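Local coordinates for protein kinase A regulatory subunit, putative (Trypanosoma cruzi, PDB 6FTF) that binds 7-cyano-7-deazainosine in two cyclic nucleotide-binding domains and, as a regulatory subunit, probably controls a cAMP-independent protein kinase A, at residues 241-246 with 295-300; 211-216 with 245-250; 80-85 with 133-138. One frame throughout, in Å; residues are numbered along the deposited sequence. Where two conformers were deposited one is given.

Contact 1 (241-246 with 295-300). With 7CI (7-cyano-7-deazainosine), chain E; EDO (1,2-ethanediol), chain D.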
loop_
_atom_site.group_PDB
_atom_site.type_symbol
_atom_site.label_atom_id
_atom_site.label_comp_id
_atom_site.label_asym_id
_atom_site.label_seq_id
_atom_site.Cartn_x
_atom_site.Cartn_y
_atom_site.Cartn_z
ATOM N N ASN A 241 2.382 -2.492 16.868
ATOM C CA ASN A 241 1.388 -3.557 17.000
ATOM C C ASN A 241 0.554 -3.439 18.276
ATOM O O ASN A 241 0.469 -4.366 19.090
ATOM C CB ASN A 241 2.057 -4.928 16.912
ATOM C CG ASN A 241 2.586 -5.221 15.547
ATOM O OD1 ASN A 241 1.922 -4.993 14.547
ATOM N ND2 ASN A 241 3.799 -5.736 15.496
ATOM N N HIS A 242 -0.128 -2.304 18.410
ATOM C CA HIS A 242 -1.022 -2.102 19.548
ATOM C C HIS A 242 -2.245 -1.310 19.095
ATOM O O HIS A 242 -2.246 -0.687 18.028
ATOM C CB HIS A 242 -0.305 -1.431 20.731
ATOM C CG HIS A 242 0.318 -0.110 20.393
ATOM N ND1 HIS A 242 -0.420 1.030 20.175
ATOM C CD2 HIS A 242 1.613 0.248 20.215
ATOM C CE1 HIS A 242 0.394 2.027 19.870
ATOM N NE2 HIS A 242 1.634 1.580 19.890
ATOM N N ARG A 243 -3.290 -1.332 19.916
ATOM C CA ARG A 243 -4.479 -0.536 19.644
ATOM C C ARG A 243 -4.163 0.947 19.809
ATOM O O ARG A 243 -3.157 1.338 20.380
ATOM C CB ARG A 243 -5.639 -0.984 20.542
ATOM C CG ARG A 243 -6.094 -2.414 20.271
ATOM C CD ARG A 243 -7.256 -2.823 21.138
ATOM N NE ARG A 243 -8.543 -2.285 20.702
ATOM C CZ ARG A 243 -9.371 -2.892 19.856
ATOM N NH1 ARG A 243 -9.048 -4.018 19.274
ATOM N NH2 ARG A 243 -10.548 -2.345 19.584
ATOM N N THR A 244 -5.048 1.794 19.306
ATOM C CA THR A 244 -4.765 3.226 19.304
ATOM C C THR A 244 -4.711 3.772 20.722
ATOM O O THR A 244 -5.507 3.409 21.593
ATOM C CB THR A 244 -5.781 3.994 18.462
ATOM O OG1 THR A 244 -7.073 3.758 18.992
ATOM C CG2 THR A 244 -5.741 3.589 16.997
ATOM N N VAL A 245 -3.744 4.646 20.941
ATOM C CA VAL A 245 -3.431 5.187 22.247
ATOM C C VAL A 245 -3.786 6.650 22.369
ATOM O O VAL A 245 -3.513 7.263 23.407
ATOM C CB VAL A 245 -1.958 4.915 22.616
ATOM C CG1 VAL A 245 -1.766 3.437 22.911
ATOM C CG2 VAL A 245 -1.029 5.321 21.478
ATOM N N ALA A 246 -4.388 7.241 21.343
ATOM C CA ALA A 246 -4.842 8.617 21.409
ATOM C C ALA A 246 -6.002 8.804 20.453
ATOM O O ALA A 246 -6.128 8.078 19.465
ATOM C CB ALA A 246 -3.725 9.581 21.009
ATOM N N ALA A 295 0.989 0.749 28.474
ATOM C CA ALA A 295 -0.390 1.214 28.557
ATOM C C ALA A 295 -1.171 1.013 27.258
ATOM O O ALA A 295 -1.836 1.935 26.765
ATOM C CB ALA A 295 -0.402 2.688 28.956
ATOM N N ALA A 296 -1.108 -0.184 26.693
ATOM C CA ALA A 296 -1.901 -0.528 25.525
ATOM C C ALA A 296 -1.923 -2.041 25.391
ATOM O O ALA A 296 -1.105 -2.747 25.993
ATOM C CB ALA A 296 -1.312 0.073 24.252
ATOM N N GLN A 297 -2.868 -2.537 24.606
ATOM C CA GLN A 297 -2.927 -3.949 24.283
ATOM C C GLN A 297 -2.613 -4.190 22.814
ATOM O O GLN A 297 -2.678 -3.271 21.982
ATOM C CB GLN A 297 -4.276 -4.588 24.656
ATOM C CG GLN A 297 -5.406 -4.261 23.701
ATOM C CD GLN A 297 -6.742 -4.803 24.179
ATOM O OE1 GLN A 297 -7.631 -4.033 24.562
ATOM N NE2 GLN A 297 -6.903 -6.092 24.141
ATOM N N PRO A 298 -2.269 -5.430 22.455
ATOM C CA PRO A 298 -1.844 -5.713 21.088
ATOM C C PRO A 298 -2.924 -5.482 20.045
ATOM O O PRO A 298 -4.129 -5.512 20.304
ATOM C CB PRO A 298 -1.481 -7.203 21.141
ATOM C CG PRO A 298 -1.051 -7.422 22.545
ATOM C CD PRO A 298 -1.997 -6.576 23.344
ATOM N N SER A 299 -2.427 -5.309 18.819
ATOM C CA SER A 299 -3.226 -5.265 17.600
ATOM C C SER A 299 -2.287 -5.577 16.438
ATOM O O SER A 299 -1.265 -4.904 16.279
ATOM C CB SER A 299 -3.817 -3.868 17.395
ATOM O OG SER A 299 -4.400 -3.747 16.110
ATOM N N TYR A 300 -2.632 -6.573 15.628
ATOM C CA TYR A 300 -1.796 -7.004 14.520
ATOM C C TYR A 300 -2.519 -6.775 13.198
ATOM O O TYR A 300 -3.745 -6.742 13.134
ATOM C CB TYR A 300 -1.420 -8.481 14.676
ATOM C CG TYR A 300 -0.607 -8.734 15.925
ATOM C CD1 TYR A 300 0.763 -8.551 15.928
ATOM C CD2 TYR A 300 -1.218 -9.118 17.103
ATOM C CE1 TYR A 300 1.499 -8.763 17.066
ATOM C CE2 TYR A 300 -0.478 -9.338 18.251
ATOM C CZ TYR A 300 0.860 -9.145 18.220
ATOM O OH TYR A 300 1.596 -9.367 19.367
HETATM C C1 7CI E . -0.837 9.814 17.216
HETATM N N1 7CI E . -0.165 9.851 18.570
HETATM O O1 7CI E . -2.158 9.344 17.358
HETATM C C2 7CI E . 0.756 10.734 18.916
HETATM N N2 7CI E . 1.256 11.775 18.209
HETATM O O2 7CI E . -0.261 9.303 14.979
HETATM C C3 7CI E . 2.132 12.595 18.824
HETATM N N3 7CI E . 2.585 12.322 20.125
HETATM O O3 7CI E . -0.709 6.713 15.399
HETATM C C4 7CI E . 2.120 11.252 20.840
HETATM N N4 7CI E . 0.470 7.951 22.871
HETATM C C5 7CI E . 1.142 10.420 20.255
HETATM O O5 7CI E . 2.619 11.063 21.986
HETATM C C6 7CI E . 0.373 9.252 20.673
HETATM C C7 7CI E . -0.420 8.971 19.570
HETATM C C8 7CI E . 0.429 8.549 21.875
HETATM C C9 7CI E . -0.161 8.870 16.284
HETATM C C10 7CI E . -0.868 7.638 16.517
HETATM C C11 7CI E . -2.324 8.143 16.616
HETATM C C12 7CI E . -3.297 7.171 17.399
HETATM O O4 7CI E . -2.702 6.750 18.577
HETATM C C1 EDO D . -4.942 0.908 23.640
HETATM O O1 EDO D . -4.850 -0.474 24.013
HETATM C C2 EDO D . -5.005 1.802 24.878
HETATM O O2 EDO D . -6.065 1.406 25.762
HETATM O O HOH W 1 -6.637 -5.485 19.157
#
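The carbonyl O of Gln297 is met from two residues of the opposite segment: Arg243 N donates a hydrogen bond of 2.9 Å nearly in line with the C=O bond, and the CA-H of His242 makes a weaker C-H...O contact beside it. Ser299 N then bonds to Asn241 O at 3.1 Å, from above the carbonyl plane. These two bonds form a single beta bridge between His242 and Pro298. It fastens the tail after helix 285-293 to the loop after helix 235-240; that helix and loop probably correspond to the phosphate-binding cassette of cyclic nucleotide-binding domains.

The imidazole of His242 is fixed from both nitrogens. Its ND1 donates to Arg243 O at 2.8 Å, almost straight and with the acceptor in the ring plane, while NE2 is bonded to Tyr287 OH. CG sits between backbone N and carbonyl carbon (chi1 57°), which folds the ring back over its own chain.

Arg243 and Gln297 run side by side in the same direction, CD of Arg243 lying 3.5 Å from CG of Gln297. Beyond that contact the guanidinium turns to Gly196 O through NE, and NH1 donates to a water that in turn donates to Pro298 O. Asn241 crosses Tyr300 at about a right angle, with CG of the amide 3.8 Å from ring atom CD1.

Val245 faces two ways: CG1 packs 3.6 Å from Ala296 CB, and CG2 stands 3.3 Å from the nitrile nitrogen N4 of the bound 7-cyano-7-deazainosine.

Contact 2 (211-216 with 245-250). With 7CI (7-cyano-7-deazainosine), chain E.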
loop_
_atom_site.group_PDB
_atom_site.type_symbol
_atom_site.label_atom_id
_atom_site.label_comp_id
_atom_site.label_asym_id
_atom_site.label_seq_id
_atom_site.Cartn_x
_atom_site.Cartn_y
_atom_site.Cartn_z
ATOM N N GLU A 211 -5.672 17.709 16.420
ATOM C CA GLU A 211 -5.130 17.613 17.768
ATOM C C GLU A 211 -5.118 16.158 18.209
ATOM O O GLU A 211 -6.022 15.391 17.891
ATOM C CB GLU A 211 -5.924 18.459 18.778
ATOM C CG GLU A 211 -7.399 18.092 18.914
ATOM C CD GLU A 211 -8.192 19.048 19.808
ATOM O OE1 GLU A 211 -9.408 18.795 20.027
ATOM O OE2 GLU A 211 -7.619 20.053 20.288
ATOM N N VAL A 212 -4.068 15.795 18.927
ATOM C CA VAL A 212 -3.875 14.452 19.465
ATOM C C VAL A 212 -4.208 14.517 20.947
ATOM O O VAL A 212 -3.665 15.367 21.657
ATOM C CB VAL A 212 -2.423 14.001 19.255
ATOM C CG1 VAL A 212 -2.188 12.628 19.834
ATOM C CG2 VAL A 212 -2.063 13.996 17.781
ATOM N N ILE A 213 -5.059 13.610 21.417
ATOM C CA ILE A 213 -5.589 13.662 22.771
ATOM C C ILE A 213 -5.333 12.318 23.446
ATOM O O ILE A 213 -5.922 11.296 23.068
ATOM C CB ILE A 213 -7.080 14.022 22.772
ATOM C CG1 ILE A 213 -7.282 15.372 22.067
ATOM C CG2 ILE A 213 -7.641 14.054 24.181
ATOM C CD1 ILE A 213 -8.726 15.723 21.840
ATOM N N GLY A 214 -4.446 12.323 24.443
ATOM C CA GLY A 214 -4.138 11.154 25.240
ATOM C C GLY A 214 -4.986 11.111 26.497
ATOM O O GLY A 214 -6.058 11.716 26.567
ATOM N N ARG A 215 -4.485 10.415 27.516
ATOM C CA ARG A 215 -5.185 10.270 28.785
ATOM C C ARG A 215 -4.205 10.522 29.915
ATOM O O ARG A 215 -3.086 10.003 29.895
ATOM C CB ARG A 215 -5.771 8.855 28.917
ATOM C CG ARG A 215 -6.780 8.492 27.825
ATOM C CD ARG A 215 -8.062 9.318 27.909
ATOM N NE ARG A 215 -9.045 8.909 26.911
ATOM C CZ ARG A 215 -9.156 9.419 25.685
ATOM N NH1 ARG A 215 -8.348 10.370 25.261
ATOM N NH2 ARG A 215 -10.095 8.961 24.873
ATOM N N ASP A 216 -4.636 11.306 30.905
ATOM C CA ASP A 216 -3.791 11.608 32.052
ATOM C C ASP A 216 -3.851 10.481 33.088
ATOM O O ASP A 216 -4.489 9.436 32.901
ATOM C CB ASP A 216 -4.108 12.992 32.625
ATOM C CG ASP A 216 -5.452 13.067 33.328
ATOM O OD1 ASP A 216 -6.061 12.034 33.665
ATOM O OD2 ASP A 216 -5.904 14.219 33.569
ATOM N N VAL A 245 -3.744 4.646 20.941
ATOM C CA VAL A 245 -3.431 5.187 22.247
ATOM C C VAL A 245 -3.786 6.650 22.369
ATOM O O VAL A 245 -3.513 7.263 23.407
ATOM C CB VAL A 245 -1.958 4.915 22.616
ATOM C CG1 VAL A 245 -1.766 3.437 22.911
ATOM C CG2 VAL A 245 -1.029 5.321 21.478
ATOM N N ALA A 246 -4.388 7.241 21.343
ATOM C CA ALA A 246 -4.842 8.617 21.409
ATOM C C ALA A 246 -6.002 8.804 20.453
ATOM O O ALA A 246 -6.128 8.078 19.465
ATOM C CB ALA A 246 -3.725 9.581 21.009
ATOM N N ASP A 247 -6.841 9.788 20.761
ATOM C CA ASP A 247 -7.764 10.310 19.776
ATOM C C ASP A 247 -7.004 11.272 18.876
ATOM O O ASP A 247 -6.079 11.951 19.312
ATOM C CB ASP A 247 -8.885 11.105 20.434
ATOM C CG ASP A 247 -9.637 10.324 21.489
ATOM O OD1 ASP A 247 -10.240 9.296 21.143
ATOM O OD2 ASP A 247 -9.664 10.783 22.663
ATOM N N VAL A 248 -7.450 11.393 17.630
ATOM C CA VAL A 248 -6.996 12.454 16.739
ATOM C C VAL A 248 -8.242 13.142 16.219
ATOM O O VAL A 248 -9.106 12.486 15.621
ATOM C CB VAL A 248 -6.131 11.925 15.585
ATOM C CG1 VAL A 248 -5.679 13.089 14.736
ATOM C CG2 VAL A 248 -4.946 11.131 16.131
ATOM N N VAL A 249 -8.358 14.441 16.495
ATOM C CA VAL A 249 -9.584 15.198 16.259
ATOM C C VAL A 249 -9.278 16.354 15.316
ATOM O O VAL A 249 -8.307 17.084 15.525
ATOM C CB VAL A 249 -10.160 15.733 17.586
ATOM C CG1 VAL A 249 -11.484 16.452 17.349
ATOM C CG2 VAL A 249 -10.313 14.595 18.587
ATOM N N ALA A 250 -10.127 16.572 14.315
ATOM C CA ALA A 250 -9.951 17.721 13.427
ATOM C C ALA A 250 -10.210 19.016 14.192
ATOM O O ALA A 250 -11.230 19.156 14.869
ATOM C CB ALA A 250 -10.918 17.632 12.254
HETATM C C1 7CI E . -0.837 9.814 17.216
HETATM N N1 7CI E . -0.165 9.851 18.570
HETATM O O1 7CI E . -2.158 9.344 17.358
HETATM C C2 7CI E . 0.756 10.734 18.916
HETATM N N2 7CI E . 1.256 11.775 18.209
HETATM O O2 7CI E . -0.261 9.303 14.979
HETATM C C3 7CI E . 2.132 12.595 18.824
HETATM N N3 7CI E . 2.585 12.322 20.125
HETATM O O3 7CI E . -0.709 6.713 15.399
HETATM C C4 7CI E . 2.120 11.252 20.840
HETATM N N4 7CI E . 0.470 7.951 22.871
HETATM C C5 7CI E . 1.142 10.420 20.255
HETATM O O5 7CI E . 2.619 11.063 21.986
HETATM C C6 7CI E . 0.373 9.252 20.673
HETATM C C7 7CI E . -0.420 8.971 19.570
HETATM C C8 7CI E . 0.429 8.549 21.875
HETATM C C9 7CI E . -0.161 8.870 16.284
HETATM C C10 7CI E . -0.868 7.638 16.517
HETATM C C11 7CI E . -2.324 8.143 16.616
HETATM C C12 7CI E . -3.297 7.171 17.399
HETATM O O4 7CI E . -2.702 6.750 18.577
#
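Arg215 turns back at chi2 (-67°) and Asp247 carries CG beside its own backbone N (chi1 -55°); these turns bring the two side chains across each other at about a right angle, with the guanidinium and carboxylate planes 35° apart. NH1 and NH2 both donate to one oxygen, Asp247 OD2, each at 2.9 Å, and both approach from the same face of the carboxylate. NH1 also bonds to Gly214 O, while OD1 accepts from the backbone N of Tyr195, and the ring of that tyrosine makes a cation-pi contact with Arg215.

The strands that carry this salt bridge form an antiparallel ladder in the beta jelly roll of the cyclic nucleotide-binding domain: Glu211-Val249 and Ile213-Asp247 are hydrogen-bonded pairs, with Val212-Val248 a non-hydrogen-bonded pair between them. Ile213 CD1 meets Val249 CG2 at 3.8 Å on the salt-bridge face.

Val212 and Val248 lie on the other face, toward the nucleoside. Val212 CG1 is 3.6 Å from Ala246 CB and equally 3.6 Å from base atom C2, and Val248 CG2 lies 3.5 Å from sugar atom O1. The ladder thus gives the ligand an apolar wall, whereas the buried carboxylate of Asp247 has both oxygens engaged, which is consistent with its being ionised.

Contact 3 (80-85 with 133-138)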
loop_
_atom_site.group_PDB
_atom_site.type_symbol
_atom_site.label_atom_id
_atom_site.label_comp_id
_atom_site.label_asym_id
_atom_site.label_seq_id
_atom_site.Cartn_x
_atom_site.Cartn_y
_atom_site.Cartn_z
ATOM N N CYS A 80 4.995 -10.085 -23.766
ATOM C CA CYS A 80 4.730 -10.422 -22.375
ATOM C C CYS A 80 3.254 -10.169 -22.086
ATOM O O CYS A 80 2.435 -11.087 -22.178
ATOM C CB CYS A 80 5.650 -9.609 -21.467
ATOM S SG CYS A 80 5.329 -9.899 -19.723
ATOM N N ASN A 81 2.896 -8.927 -21.783
ATOM C CA ASN A 81 1.500 -8.545 -21.597
ATOM C C ASN A 81 0.851 -9.333 -20.469
ATOM O O ASN A 81 -0.346 -9.600 -20.502
ATOM C CB ASN A 81 0.692 -8.721 -22.884
ATOM C CG ASN A 81 1.385 -8.128 -24.089
ATOM O OD1 ASN A 81 1.719 -6.945 -24.098
ATOM N ND2 ASN A 81 1.624 -8.954 -25.104
ATOM N N LYS A 82 1.638 -9.706 -19.468
ATOM C CA LYS A 82 1.163 -10.453 -18.313
ATOM C C LYS A 82 1.606 -9.738 -17.047
ATOM O O LYS A 82 2.620 -9.033 -17.043
ATOM C CB LYS A 82 1.736 -11.866 -18.327
ATOM C CG LYS A 82 1.179 -12.721 -19.454
ATOM C CD LYS A 82 1.886 -14.069 -19.554
ATOM C CE LYS A 82 3.208 -13.965 -20.276
ATOM N NZ LYS A 82 3.003 -13.848 -21.754
ATOM N N LEU A 83 0.834 -9.919 -15.981
ATOM C CA LEU A 83 1.143 -9.383 -14.659
ATOM C C LEU A 83 1.561 -10.541 -13.764
ATOM O O LEU A 83 0.842 -11.533 -13.659
ATOM C CB LEU A 83 -0.091 -8.715 -14.075
ATOM C CG LEU A 83 0.065 -8.091 -12.690
ATOM C CD1 LEU A 83 0.988 -6.900 -12.719
ATOM C CD2 LEU A 83 -1.311 -7.687 -12.148
ATOM N N TYR A 84 2.714 -10.427 -13.127
ATOM C CA TYR A 84 3.239 -11.467 -12.249
ATOM C C TYR A 84 3.213 -10.944 -10.824
ATOM O O TYR A 84 3.740 -9.864 -10.560
ATOM C CB TYR A 84 4.697 -11.780 -12.593
ATOM C CG TYR A 84 4.884 -12.378 -13.947
ATOM C CD1 TYR A 84 4.860 -11.601 -15.083
ATOM C CD2 TYR A 84 5.041 -13.750 -14.093
ATOM C CE1 TYR A 84 5.021 -12.183 -16.339
ATOM C CE2 TYR A 84 5.190 -14.334 -15.315
ATOM C CZ TYR A 84 5.166 -13.555 -16.431
ATOM O OH TYR A 84 5.314 -14.175 -17.658
ATOM N N ILE A 85 2.602 -11.686 -9.911
ATOM C CA ILE A 85 2.630 -11.382 -8.484
ATOM C C ILE A 85 3.510 -12.447 -7.837
ATOM O O ILE A 85 3.274 -13.654 -7.993
ATOM C CB ILE A 85 1.225 -11.361 -7.861
ATOM C CG1 ILE A 85 0.283 -10.425 -8.636
ATOM C CG2 ILE A 85 1.322 -10.923 -6.384
ATOM C CD1 ILE A 85 0.747 -8.981 -8.729
ATOM N N ALA A 133 5.609 -17.392 -9.022
ATOM C CA ALA A 133 4.704 -16.279 -9.252
ATOM C C ALA A 133 3.333 -16.779 -9.679
ATOM O O ALA A 133 3.180 -17.878 -10.215
ATOM C CB ALA A 133 5.241 -15.354 -10.335
ATOM N N TRP A 134 2.338 -15.917 -9.470
ATOM C CA TRP A 134 0.995 -16.100 -9.997
ATOM C C TRP A 134 0.778 -15.057 -11.090
ATOM O O TRP A 134 1.114 -13.879 -10.912
ATOM C CB TRP A 134 -0.046 -15.995 -8.880
ATOM C CG TRP A 134 0.066 -17.148 -7.937
ATOM C CD1 TRP A 134 0.817 -17.199 -6.782
ATOM C CD2 TRP A 134 -0.513 -18.449 -8.088
ATOM N NE1 TRP A 134 0.707 -18.441 -6.208
ATOM C CE2 TRP A 134 -0.102 -19.223 -6.987
ATOM C CE3 TRP A 134 -1.359 -19.029 -9.031
ATOM C CZ2 TRP A 134 -0.509 -20.542 -6.812
ATOM C CZ3 TRP A 134 -1.760 -20.334 -8.854
ATOM C CH2 TRP A 134 -1.330 -21.081 -7.756
ATOM N N VAL A 135 0.233 -15.491 -12.216
ATOM C CA VAL A 135 0.259 -14.717 -13.452
ATOM C C VAL A 135 -1.154 -14.429 -13.927
ATOM O O VAL A 135 -1.983 -15.338 -14.035
ATOM C CB VAL A 135 1.055 -15.450 -14.541
ATOM C CG1 VAL A 135 1.290 -14.531 -15.755
ATOM C CG2 VAL A 135 2.360 -15.993 -13.970
ATOM N N LEU A 136 -1.405 -13.160 -14.240
ATOM C CA LEU A 136 -2.700 -12.679 -14.705
ATOM C C LEU A 136 -2.583 -12.178 -16.137
ATOM O O LEU A 136 -1.591 -11.549 -16.505
ATOM C CB LEU A 136 -3.191 -11.535 -13.815
ATOM C CG LEU A 136 -4.619 -11.056 -14.040
ATOM C CD1 LEU A 136 -5.623 -12.140 -13.684
ATOM C CD2 LEU A 136 -4.897 -9.814 -13.221
ATOM N N ASP A 137 -3.598 -12.466 -16.941
ATOM C CA ASP A 137 -3.636 -12.029 -18.327
ATOM C C ASP A 137 -4.024 -10.557 -18.443
ATOM O O ASP A 137 -4.669 -9.974 -17.566
ATOM C CB ASP A 137 -4.634 -12.897 -19.103
ATOM C CG ASP A 137 -6.073 -12.650 -18.676
ATOM O OD1 ASP A 137 -6.478 -13.144 -17.597
ATOM O OD2 ASP A 137 -6.788 -11.920 -19.408
ATOM N N ARG A 138 -3.661 -9.981 -19.592
ATOM C CA ARG A 138 -3.896 -8.565 -19.861
ATOM C C ARG A 138 -5.371 -8.205 -19.786
ATOM O O ARG A 138 -5.731 -7.179 -19.205
ATOM C CB ARG A 138 -3.340 -8.218 -21.239
ATOM C CG ARG A 138 -3.695 -6.831 -21.749
ATOM C CD ARG A 138 -2.853 -6.575 -22.999
ATOM N NE ARG A 138 -2.992 -5.258 -23.602
ATOM C CZ ARG A 138 -2.293 -4.875 -24.668
ATOM N NH1 ARG A 138 -1.421 -5.710 -25.229
ATOM N NH2 ARG A 138 -2.458 -3.663 -25.176
HETATM O O HOH W 2 -2.003 -11.525 -21.468
#
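The ring of Tyr84 has Val135 CG1 over one face, in a CH-pi contact 4.1 Å from the centroid and 17° off the ring normal. Ala133 CB lies at the ring edge, near its plane, 4.1 Å from CD2. The second methyl of Val135, CG2, is closer still, 3.5 Å from Tyr84 CD2. With CG1 anti to the backbone N (chi1 -170°), Val135 spreads its two methyls so that both reach this ring, and CG1 also touches Lys82 CB at 3.7 Å.

The side chains of Arg138 and Asn81 run side by side, guanidinium and amide planes 38° apart, yet their polar ends look to other partners: Arg138 NH2 forms a salt bridge with Asp117, and Asn81 ND2 bonds to Thr78 O. A water joins Asn81 O to Arg138 N where the strands part. Lys82 bends back to donate from NZ to Cys80 O at 2.9 Å.

Leu83-Leu136 and Ile85-Trp134 are the hydrogen-bonded antiparallel pairs, with the bond from Leu136 N to Leu83 O at 2.8 Å. Both strands are inner members of a four-stranded sheet of the first cyclic nucleotide-binding domain. On one face Trp134 and Ile85 pack against helix 30-42; on the other Tyr84 meets Ile72 and Met73 of strand 71-73, while Asp137 N-caps helix 138-145.

In the fold
Contacts 1 and 2 follow one another along the chain, with centres 14 Å apart, and share Val245 and Ala246, the residues that hand the 241-246 loop over to strand 247-250. Both touch the same 7-cyano-7-deazainosine, contact 2 from the sheet and contact 1 from the loop that the C-terminal tail covers. Contact 3 belongs to the first domain, on the opposite side of the chain's centre, its centre 38 Å from contact 1 and 44 Å from contact 2. It joins the second and fourth strands of a sheet, as contact 2 does. The side chain of Leu83 in contact 3 is about 7 Å from the nucleoside of the first domain, whereas contact 2 lines the pocket of the second directly.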